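Local coordinates for protein acetyltransferase, GNAT family (Colwellia psychrerythraea, PDB 3IWG) that probably transfers acyl groups, most likely acetyl from acetyl-CoA, to an acceptor that is not identified, at residues I141-V155 and Y173-W186. Numbering follows the deposited sequence.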
ATOM      1  N   ILE A 141      18.128 -14.809 -17.616  1.00 31.33           N
ATOM      2  CA  ILE A 141      18.419 -13.406 -17.323  1.00 28.85           C
ATOM      3  C   ILE A 141      18.730 -13.192 -15.856  1.00 28.60           C
ATOM      4  O   ILE A 141      18.452 -14.041 -15.029  1.00 28.74           O
ATOM      5  CB  ILE A 141      17.239 -12.470 -17.641  1.00 28.07           C
ATOM      6  CG1 ILE A 141      16.051 -12.729 -16.709  1.00 23.97           C
ATOM      7  CG2 ILE A 141      16.834 -12.573 -19.112  1.00 25.46           C
ATOM      8  CD1 ILE A 141      14.931 -11.697 -16.865  1.00 20.48           C
ATOM      9  N   ASP A 142      19.298 -12.036 -15.549  1.00 28.32           N
ATOM     10  CA  ASP A 142      19.505 -11.614 -14.160  1.00 28.24           C
ATOM     11  C   ASP A 142      18.552 -10.454 -13.830  1.00 26.47           C
ATOM     12  O   ASP A 142      18.567  -9.426 -14.485  1.00 26.10           O
ATOM     13  CB  ASP A 142      20.972 -11.210 -13.905  1.00 28.21           C
ATOM     14  CG  ASP A 142      21.317 -11.123 -12.385  1.00 32.35           C
ATOM     15  OD1 ASP A 142      20.718 -11.857 -11.529  1.00 32.25           O
ATOM     16  OD2 ASP A 142      22.192 -10.289 -12.040  1.00 37.29           O
HETATM   17  N   MSE A 143      17.695 -10.647 -12.842  1.00 24.80           N
HETATM   18  CA  MSE A 143      16.872  -9.553 -12.338  1.00 23.34           C
HETATM   19  C   MSE A 143      17.448  -9.093 -10.998  1.00 24.26           C
HETATM   20  O   MSE A 143      18.005  -9.902 -10.236  1.00 23.54           O
HETATM   21  CB  MSE A 143      15.421  -9.989 -12.186  1.00 22.58           C
HETATM   22  CG  MSE A 143      14.748 -10.368 -13.467  1.00 17.51           C
HETATM   23 SE   MSE A 143      12.937 -10.884 -13.229  0.60 13.00          SE
HETATM   24  CE  MSE A 143      12.209  -9.070 -13.174  1.00 10.70           C
ATOM     25  N   GLN A 144      17.340  -7.789 -10.716  1.00 24.93           N
ATOM     26  CA  GLN A 144      17.820  -7.261  -9.445  1.00 25.51           C
ATOM     27  C   GLN A 144      16.648  -6.931  -8.499  1.00 24.12           C
ATOM     28  O   GLN A 144      15.634  -6.389  -8.898  1.00 22.89           O
ATOM     29  CB  GLN A 144      18.780  -6.084  -9.665  1.00 26.97           C
ATOM     30  CG  GLN A 144      18.104  -4.722  -9.906  1.00 31.63           C
ATOM     31  CD  GLN A 144      19.087  -3.534 -10.190  1.00 37.06           C
ATOM     32  OE1 GLN A 144      19.247  -2.643  -9.340  1.00 38.75           O
ATOM     33  NE2 GLN A 144      19.704  -3.505 -11.405  1.00 40.26           N
ATOM     34  N   ILE A 145      16.784  -7.314  -7.231  1.00 23.98           N
ATOM     35  CA  ILE A 145      15.696  -7.130  -6.277  1.00 23.58           C
ATOM     36  C   ILE A 145      15.465  -5.631  -6.128  1.00 23.31           C
ATOM     37  O   ILE A 145      16.426  -4.885  -6.161  1.00 22.85           O
ATOM     38  CB  ILE A 145      16.011  -7.792  -4.938  1.00 24.21           C
ATOM     39  CG1 ILE A 145      14.738  -7.861  -4.088  1.00 24.34           C
ATOM     40  CG2 ILE A 145      17.159  -7.053  -4.206  1.00 22.09           C
ATOM     41  CD1 ILE A 145      14.921  -8.597  -2.828  1.00 25.02           C
ATOM     42  N   ALA A 146      14.209  -5.181  -6.058  1.00 22.91           N
ATOM     43  CA  ALA A 146      13.964  -3.734  -5.936  1.00 23.33           C
ATOM     44  C   ALA A 146      14.329  -3.230  -4.523  1.00 23.78           C
ATOM     45  O   ALA A 146      14.120  -3.890  -3.515  1.00 22.46           O
ATOM     46  CB  ALA A 146      12.533  -3.373  -6.271  1.00 23.07           C
ATOM     47  N   GLY A 147      14.938  -2.060  -4.498  1.00 24.86           N
ATOM     48  CA  GLY A 147      15.200  -1.336  -3.266  1.00 25.48           C
ATOM     49  C   GLY A 147      14.336  -0.081  -3.257  1.00 26.25           C
ATOM     50  O   GLY A 147      13.780   0.350  -4.282  1.00 25.01           O
ATOM     51  N   THR A 148      14.287   0.514  -2.077  1.00 27.72           N
ATOM     52  CA  THR A 148      13.435   1.632  -1.749  1.00 28.54           C
ATOM     53  C   THR A 148      13.657   2.740  -2.733  1.00 29.01           C
ATOM     54  O   THR A 148      12.711   3.313  -3.226  1.00 28.97           O
ATOM     55  CB  THR A 148      13.757   2.074  -0.308  1.00 29.12           C
ATOM     56  OG1 THR A 148      13.728   0.908   0.545  1.00 30.79           O
ATOM     57  CG2 THR A 148      12.754   3.091   0.193  1.00 29.42           C
ATOM     58  N   GLU A 149      14.915   2.979  -3.072  1.00 29.91           N
ATOM     59  CA  GLU A 149      15.271   4.053  -3.987  1.00 30.91           C
ATOM     60  C   GLU A 149      14.608   3.974  -5.359  1.00 30.52           C
ATOM     61  O   GLU A 149      14.390   4.995  -6.002  1.00 30.26           O
ATOM     62  CB  GLU A 149      16.805   4.167  -4.112  1.00 31.54           C
ATOM     63  CG  GLU A 149      17.482   4.566  -2.750  1.00 36.17           C
ATOM     64  CD  GLU A 149      19.023   4.759  -2.837  1.00 42.34           C
ATOM     65  OE1 GLU A 149      19.638   4.185  -3.779  1.00 46.36           O
ATOM     66  OE2 GLU A 149      19.619   5.479  -1.970  1.00 45.32           O
ATOM     67  N   GLN A 150      14.247   2.771  -5.788  1.00 29.65           N
ATOM     68  CA  GLN A 150      13.712   2.558  -7.118  1.00 28.32           C
ATOM     69  C   GLN A 150      12.174   2.510  -7.144  1.00 27.45           C
ATOM     70  O   GLN A 150      11.577   2.244  -8.191  1.00 25.91           O
ATOM     71  CB  GLN A 150      14.268   1.224  -7.672  1.00 28.67           C
ATOM     72  CG  GLN A 150      15.800   1.089  -7.601  1.00 28.23           C
ATOM     73  CD  GLN A 150      16.304  -0.324  -7.911  1.00 28.42           C
ATOM     74  OE1 GLN A 150      15.736  -1.296  -7.466  1.00 31.80           O
ATOM     75  NE2 GLN A 150      17.364  -0.428  -8.694  1.00 29.43           N
ATOM     76  N   LEU A 151      11.514   2.757  -6.016  1.00 26.28           N
ATOM     77  CA  LEU A 151      10.054   2.607  -6.018  1.00 25.82           C
ATOM     78  C   LEU A 151       9.421   3.439  -7.096  1.00 25.40           C
ATOM     79  O   LEU A 151       8.499   2.967  -7.771  1.00 24.46           O
ATOM     80  CB  LEU A 151       9.456   2.978  -4.662  1.00 25.93           C
ATOM     81  CG  LEU A 151       7.944   2.971  -4.406  1.00 25.02           C
ATOM     82  CD1 LEU A 151       7.284   1.589  -4.562  1.00 21.33           C
ATOM     83  CD2 LEU A 151       7.701   3.521  -2.954  1.00 22.77           C
ATOM     84  N   THR A 152       9.894   4.678  -7.267  1.00 25.69           N
ATOM     85  CA  THR A 152       9.186   5.594  -8.168  1.00 26.56           C
ATOM     86  C   THR A 152       9.327   5.102  -9.607  1.00 25.93           C
ATOM     87  O   THR A 152       8.404   5.252 -10.423  1.00 26.36           O
ATOM     88  CB  THR A 152       9.628   7.124  -8.102  1.00 27.25           C
ATOM     89  OG1 THR A 152       8.901   7.843  -9.132  1.00 27.01           O
ATOM     90  CG2 THR A 152      11.146   7.317  -8.398  1.00 26.86           C
ATOM     91  N   ALA A 153      10.487   4.544  -9.928  1.00 25.20           N
ATOM     92  CA  ALA A 153      10.693   4.022 -11.269  1.00 25.78           C
ATOM     93  C   ALA A 153       9.745   2.842 -11.515  1.00 25.70           C
ATOM     94  O   ALA A 153       9.067   2.777 -12.553  1.00 26.49           O
ATOM     95  CB  ALA A 153      12.159   3.628 -11.463  1.00 25.44           C
ATOM     96  N   PHE A 154       9.619   1.947 -10.543  1.00 25.01           N
ATOM     97  CA  PHE A 154       8.642   0.873 -10.701  1.00 24.62           C
ATOM     98  C   PHE A 154       7.215   1.399 -10.875  1.00 24.87           C
ATOM     99  O   PHE A 154       6.440   0.909 -11.692  1.00 25.01           O
ATOM    100  CB  PHE A 154       8.745  -0.095  -9.540  1.00 23.85           C
ATOM    101  CG  PHE A 154       9.860  -1.116  -9.688  1.00 23.62           C
ATOM    102  CD1 PHE A 154       9.666  -2.306 -10.400  1.00 22.78           C
ATOM    103  CD2 PHE A 154      11.089  -0.903  -9.122  1.00 20.70           C
ATOM    104  CE1 PHE A 154      10.715  -3.248 -10.507  1.00 23.48           C
ATOM    105  CE2 PHE A 154      12.123  -1.829  -9.239  1.00 21.60           C
ATOM    106  CZ  PHE A 154      11.950  -2.998  -9.929  1.00 19.38           C
ATOM    107  N   VAL A 155       6.851   2.398 -10.085  1.00 25.89           N
ATOM    108  CA  VAL A 155       5.477   2.958 -10.103  1.00 25.40           C
ATOM    109  C   VAL A 155       5.183   3.591 -11.448  1.00 25.72           C
ATOM    110  O   VAL A 155       4.164   3.294 -12.090  1.00 26.01           O
ATOM    111  CB  VAL A 155       5.258   3.965  -8.937  1.00 25.53           C
ATOM    112  CG1 VAL A 155       4.072   4.913  -9.195  1.00 24.57           C
ATOM    113  CG2 VAL A 155       5.107   3.181  -7.578  1.00 26.36           C
ATOM    114  N   TYR A 173       3.523  -1.462  -4.260  1.00 25.61           N
ATOM    115  CA  TYR A 173       4.922  -1.689  -4.508  1.00 25.48           C
ATOM    116  C   TYR A 173       5.790  -1.384  -3.304  1.00 25.25           C
ATOM    117  O   TYR A 173       6.722  -2.094  -3.054  1.00 24.82           O
ATOM    118  CB  TYR A 173       5.374  -0.924  -5.745  1.00 25.72           C
ATOM    119  CG  TYR A 173       5.063  -1.542  -7.082  1.00 23.73           C
ATOM    120  CD1 TYR A 173       4.922  -2.924  -7.257  1.00 23.84           C
ATOM    121  CD2 TYR A 173       5.039  -0.741  -8.225  1.00 27.34           C
ATOM    122  CE1 TYR A 173       4.693  -3.466  -8.541  1.00 23.47           C
ATOM    123  CE2 TYR A 173       4.830  -1.279  -9.517  1.00 26.16           C
ATOM    124  CZ  TYR A 173       4.670  -2.628  -9.660  1.00 24.55           C
ATOM    125  OH  TYR A 173       4.487  -3.093 -10.932  1.00 28.70           O
ATOM    126  N   GLY A 174       5.444  -0.388  -2.497  1.00 25.91           N
ATOM    127  CA  GLY A 174       6.226  -0.125  -1.270  1.00 25.32           C
ATOM    128  C   GLY A 174       6.224  -1.333  -0.355  1.00 25.38           C
ATOM    129  O   GLY A 174       7.235  -1.774   0.204  1.00 25.64           O
ATOM    130  N   ASN A 175       5.050  -1.893  -0.209  1.00 25.36           N
ATOM    131  CA  ASN A 175       4.900  -3.077   0.565  1.00 24.43           C
ATOM    132  C   ASN A 175       5.631  -4.269  -0.061  1.00 24.23           C
ATOM    133  O   ASN A 175       6.274  -5.027   0.649  1.00 23.82           O
ATOM    134  CB  ASN A 175       3.426  -3.353   0.717  1.00 24.74           C
ATOM    135  CG  ASN A 175       3.152  -4.496   1.660  1.00 27.32           C
ATOM    136  OD1 ASN A 175       2.604  -5.480   1.247  1.00 27.74           O
ATOM    137  ND2 ASN A 175       3.517  -4.341   2.937  1.00 29.89           N
ATOM    138  N   LEU A 176       5.584  -4.453  -1.382  1.00 24.37           N
ATOM    139  CA  LEU A 176       6.320  -5.595  -1.957  1.00 24.37           C
ATOM    140  C   LEU A 176       7.838  -5.459  -1.742  1.00 23.76           C
ATOM    141  O   LEU A 176       8.534  -6.435  -1.471  1.00 21.99           O
ATOM    142  CB  LEU A 176       6.000  -5.755  -3.421  1.00 25.60           C
ATOM    143  CG  LEU A 176       4.936  -6.735  -3.964  1.00 27.89           C
ATOM    144  CD1 LEU A 176       3.773  -7.096  -3.060  1.00 26.45           C
ATOM    145  CD2 LEU A 176       4.446  -6.234  -5.303  1.00 25.94           C
ATOM    146  N   ILE A 177       8.341  -4.234  -1.834  1.00 24.13           N
ATOM    147  CA  ILE A 177       9.746  -3.959  -1.669  1.00 23.44           C
ATOM    148  C   ILE A 177      10.177  -4.397  -0.269  1.00 25.45           C
ATOM    149  O   ILE A 177      11.195  -5.095  -0.123  1.00 25.22           O
ATOM    150  CB  ILE A 177      10.012  -2.478  -1.883  1.00 23.90           C
ATOM    151  CG1 ILE A 177      10.022  -2.149  -3.384  1.00 21.94           C
ATOM    152  CG2 ILE A 177      11.331  -2.064  -1.181  1.00 22.32           C
ATOM    153  CD1 ILE A 177      10.314  -0.752  -3.693  1.00 23.92           C
ATOM    154  N   GLU A 178       9.377  -4.046   0.746  1.00 25.99           N
ATOM    155  CA  GLU A 178       9.669  -4.427   2.132  1.00 27.58           C
ATOM    156  C   GLU A 178       9.613  -5.905   2.316  1.00 27.40           C
ATOM    157  O   GLU A 178      10.385  -6.466   3.114  1.00 27.90           O
ATOM    158  CB  GLU A 178       8.664  -3.813   3.103  1.00 28.70           C
ATOM    159  CG  GLU A 178       8.759  -2.257   3.146  1.00 32.50           C
ATOM    160  CD  GLU A 178       7.920  -1.668   4.286  1.00 37.24           C
ATOM    161  OE1 GLU A 178       8.029  -2.196   5.418  1.00 40.12           O
ATOM    162  OE2 GLU A 178       7.187  -0.684   4.041  1.00 40.75           O
ATOM    163  N   ARG A 179       8.728  -6.558   1.566  1.00 26.42           N
ATOM    164  CA  ARG A 179       8.630  -8.018   1.658  1.00 26.31           C
ATOM    165  C   ARG A 179       9.704  -8.694   0.779  1.00 25.56           C
ATOM    166  O   ARG A 179       9.792  -9.892   0.781  1.00 24.32           O
ATOM    167  CB  ARG A 179       7.242  -8.515   1.231  1.00 26.40           C
ATOM    168  CG  ARG A 179       6.077  -8.088   2.116  1.00 25.78           C
ATOM    169  CD  ARG A 179       4.670  -8.449   1.491  1.00 24.69           C
ATOM    170  NE  ARG A 179       4.452  -9.901   1.322  1.00 24.36           N
ATOM    171  CZ  ARG A 179       4.139 -10.744   2.318  1.00 25.76           C
ATOM    172  NH1 ARG A 179       3.967 -10.310   3.565  1.00 27.79           N
ATOM    173  NH2 ARG A 179       3.988 -12.040   2.082  1.00 29.48           N
ATOM    174  N   LYS A 180      10.509  -7.910   0.056  1.00 25.48           N
ATOM    175  CA  LYS A 180      11.471  -8.448  -0.930  1.00 26.07           C
ATOM    176  C   LYS A 180      10.838  -9.348  -2.031  1.00 24.16           C
ATOM    177  O   LYS A 180      11.379 -10.385  -2.424  1.00 22.51           O
ATOM    178  CB  LYS A 180      12.606  -9.157  -0.174  1.00 27.37           C
ATOM    179  CG  LYS A 180      13.133  -8.330   1.037  1.00 30.28           C
ATOM    180  CD  LYS A 180      14.514  -8.796   1.483  1.00 35.73           C
ATOM    181  CE  LYS A 180      14.991  -8.135   2.819  1.00 37.95           C
ATOM    182  NZ  LYS A 180      15.493  -9.187   3.791  1.00 38.24           N
ATOM    183  N   GLU A 181       9.686  -8.929  -2.534  1.00 23.87           N
ATOM    184  CA  GLU A 181       8.979  -9.711  -3.540  1.00 23.36           C
ATOM    185  C   GLU A 181       9.046  -9.125  -4.929  1.00 22.55           C
ATOM    186  O   GLU A 181       8.508  -9.708  -5.887  1.00 23.23           O
ATOM    187  CB  GLU A 181       7.532  -9.939  -3.107  1.00 23.30           C
ATOM    188  CG  GLU A 181       7.428 -10.824  -1.888  1.00 23.20           C
ATOM    189  CD  GLU A 181       6.018 -10.921  -1.329  1.00 25.49           C
ATOM    190  OE1 GLU A 181       5.173 -10.089  -1.697  1.00 27.79           O
ATOM    191  OE2 GLU A 181       5.758 -11.822  -0.498  1.00 29.22           O
ATOM    192  N   LEU A 182       9.656  -7.952  -5.069  1.00 21.88           N
ATOM    193  CA  LEU A 182       9.617  -7.261  -6.358  1.00 20.95           C
ATOM    194  C   LEU A 182      10.982  -7.291  -7.017  1.00 20.72           C
ATOM    195  O   LEU A 182      11.980  -7.076  -6.348  1.00 20.76           O
ATOM    196  CB  LEU A 182       9.127  -5.823  -6.179  1.00 21.62           C
ATOM    197  CG  LEU A 182       8.988  -4.877  -7.408  1.00 20.57           C
ATOM    198  CD1 LEU A 182       7.961  -5.341  -8.413  1.00 20.01           C
ATOM    199  CD2 LEU A 182       8.654  -3.449  -6.911  1.00 18.22           C
ATOM    200  N   PHE A 183      11.014  -7.539  -8.334  1.00 20.33           N
ATOM    201  CA  PHE A 183      12.264  -7.520  -9.064  1.00 20.01           C
ATOM    202  C   PHE A 183      12.140  -6.735 -10.376  1.00 19.98           C
ATOM    203  O   PHE A 183      11.064  -6.610 -10.954  1.00 19.54           O
ATOM    204  CB  PHE A 183      12.723  -8.946  -9.381  1.00 20.25           C
ATOM    205  CG  PHE A 183      12.997  -9.783  -8.165  1.00 21.96           C
ATOM    206  CD1 PHE A 183      11.968 -10.321  -7.434  1.00 24.08           C
ATOM    207  CD2 PHE A 183      14.296 -10.060  -7.763  1.00 25.61           C
ATOM    208  CE1 PHE A 183      12.216 -11.085  -6.304  1.00 24.66           C
ATOM    209  CE2 PHE A 183      14.535 -10.832  -6.618  1.00 25.64           C
ATOM    210  CZ  PHE A 183      13.477 -11.352  -5.908  1.00 23.32           C
ATOM    211  N   GLY A 184      13.274  -6.246 -10.852  1.00 20.16           N
ATOM    212  CA  GLY A 184      13.330  -5.469 -12.075  1.00 21.37           C
ATOM    213  C   GLY A 184      14.351  -6.036 -13.025  1.00 21.48           C
ATOM    214  O   GLY A 184      15.383  -6.558 -12.596  1.00 22.26           O
ATOM    215  N   TYR A 185      14.040  -5.957 -14.309  1.00 20.98           N
ATOM    216  CA  TYR A 185      14.965  -6.345 -15.350  1.00 20.80           C
ATOM    217  C   TYR A 185      15.284  -5.076 -16.107  1.00 21.04           C
ATOM    218  O   TYR A 185      14.412  -4.472 -16.717  1.00 21.07           O
ATOM    219  CB  TYR A 185      14.332  -7.412 -16.244  1.00 21.26           C
ATOM    220  CG  TYR A 185      15.158  -7.920 -17.403  1.00 20.02           C
ATOM    221  CD1 TYR A 185      16.486  -8.306 -17.234  1.00 21.17           C
ATOM    222  CD2 TYR A 185      14.586  -8.079 -18.662  1.00 18.88           C
ATOM    223  CE1 TYR A 185      17.228  -8.808 -18.296  1.00 19.99           C
ATOM    224  CE2 TYR A 185      15.324  -8.553 -19.748  1.00 18.15           C
ATOM    225  CZ  TYR A 185      16.634  -8.918 -19.562  1.00 20.78           C
ATOM    226  OH  TYR A 185      17.343  -9.422 -20.614  1.00 19.38           O
ATOM    227  N   TRP A 186      16.554  -4.687 -16.023  1.00 21.81           N
ATOM    228  CA  TRP A 186      17.039  -3.359 -16.372  1.00 22.30           C
ATOM    229  C   TRP A 186      17.949  -3.405 -17.564  1.00 22.42           C
ATOM    230  O   TRP A 186      18.687  -4.378 -17.801  1.00 22.06           O
ATOM    231  CB  TRP A 186      17.870  -2.763 -15.211  1.00 22.26           C
ATOM    232  CG  TRP A 186      17.087  -2.490 -13.981  1.00 23.24           C
ATOM    233  CD1 TRP A 186      16.840  -3.344 -12.966  1.00 25.01           C
ATOM    234  CD2 TRP A 186      16.457  -1.271 -13.642  1.00 25.18           C
ATOM    235  NE1 TRP A 186      16.101  -2.731 -11.998  1.00 25.35           N
ATOM    236  CE2 TRP A 186      15.848  -1.448 -12.395  1.00 26.31           C
ATOM    237  CE3 TRP A 186      16.371  -0.024 -14.261  1.00 27.22           C
ATOM    238  CZ2 TRP A 186      15.140  -0.426 -11.755  1.00 27.31           C
ATOM    239  CZ3 TRP A 186      15.685   1.002 -13.611  1.00 27.60           C
ATOM    240  CH2 TRP A 186      15.078   0.790 -12.387  1.00 27.12           C
TER
HETATM  241  O   HOH W   1      18.509  -6.575 -14.261  1.00 14.02           O
HETATM  242  O   HOH W   2      15.325  -3.656  -9.474  1.00 23.80           O
HETATM  243  O   HOH W   3      11.646  -6.332  -3.627  1.00 24.02           O
HETATM  244  O   HOH W   4      13.314  -5.312  -1.662  1.00 32.48           O
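Gln-144 O is gripped twice: Gly-184 N donates to it at 3.1 Å, and water 2 donates at 2.8 Å. The same water accepts from Trp-186 NE1 and donates to Gln-150 OE1, so it links both strands to the 3-10 turn that precedes helix 151-162. Strand 144-145, outermost in the sheet of this chain, pairs antiparallel with strand 182-187. Two helices join them, consistent with the beta1-alpha1-alpha2-beta2 start of a GNAT fold. Gln-144 N returns a bond to Gly-184 O, and a nearly straight one (174°) runs from Ala-146 N to Leu-182 O.

Gln-150 OE1 also takes Gly-147 N from above its carbonyl plane. Gln-150 NE2 donates to Gln-144 OE1 at 3.0 Å. A leucine here would probably leave Gly-147 N and water 2 without this acceptor and let the Gln-144 amide turn.

Phe-154 packs between helix 151-162 and strand 182-187. Leu-182 CD2 lies over one ring face. Phe-154 CZ, at the ring edge, meets Gly-184 CA at 3.6 Å. Leu-151 CD1 packs on Tyr-173 CB.

On the other face of the sheet, Ile-145 CG1 sits over the Phe-183 ring, which also meets Phe-230 and His-234 edge-to-face. With CG1 between the backbone N and the carbonyl carbon (chi1 67°) and the chain extended beyond it, Ile-141 CD1 lies over the centre of the Tyr-185 ring, 3.8 Å from its centroid.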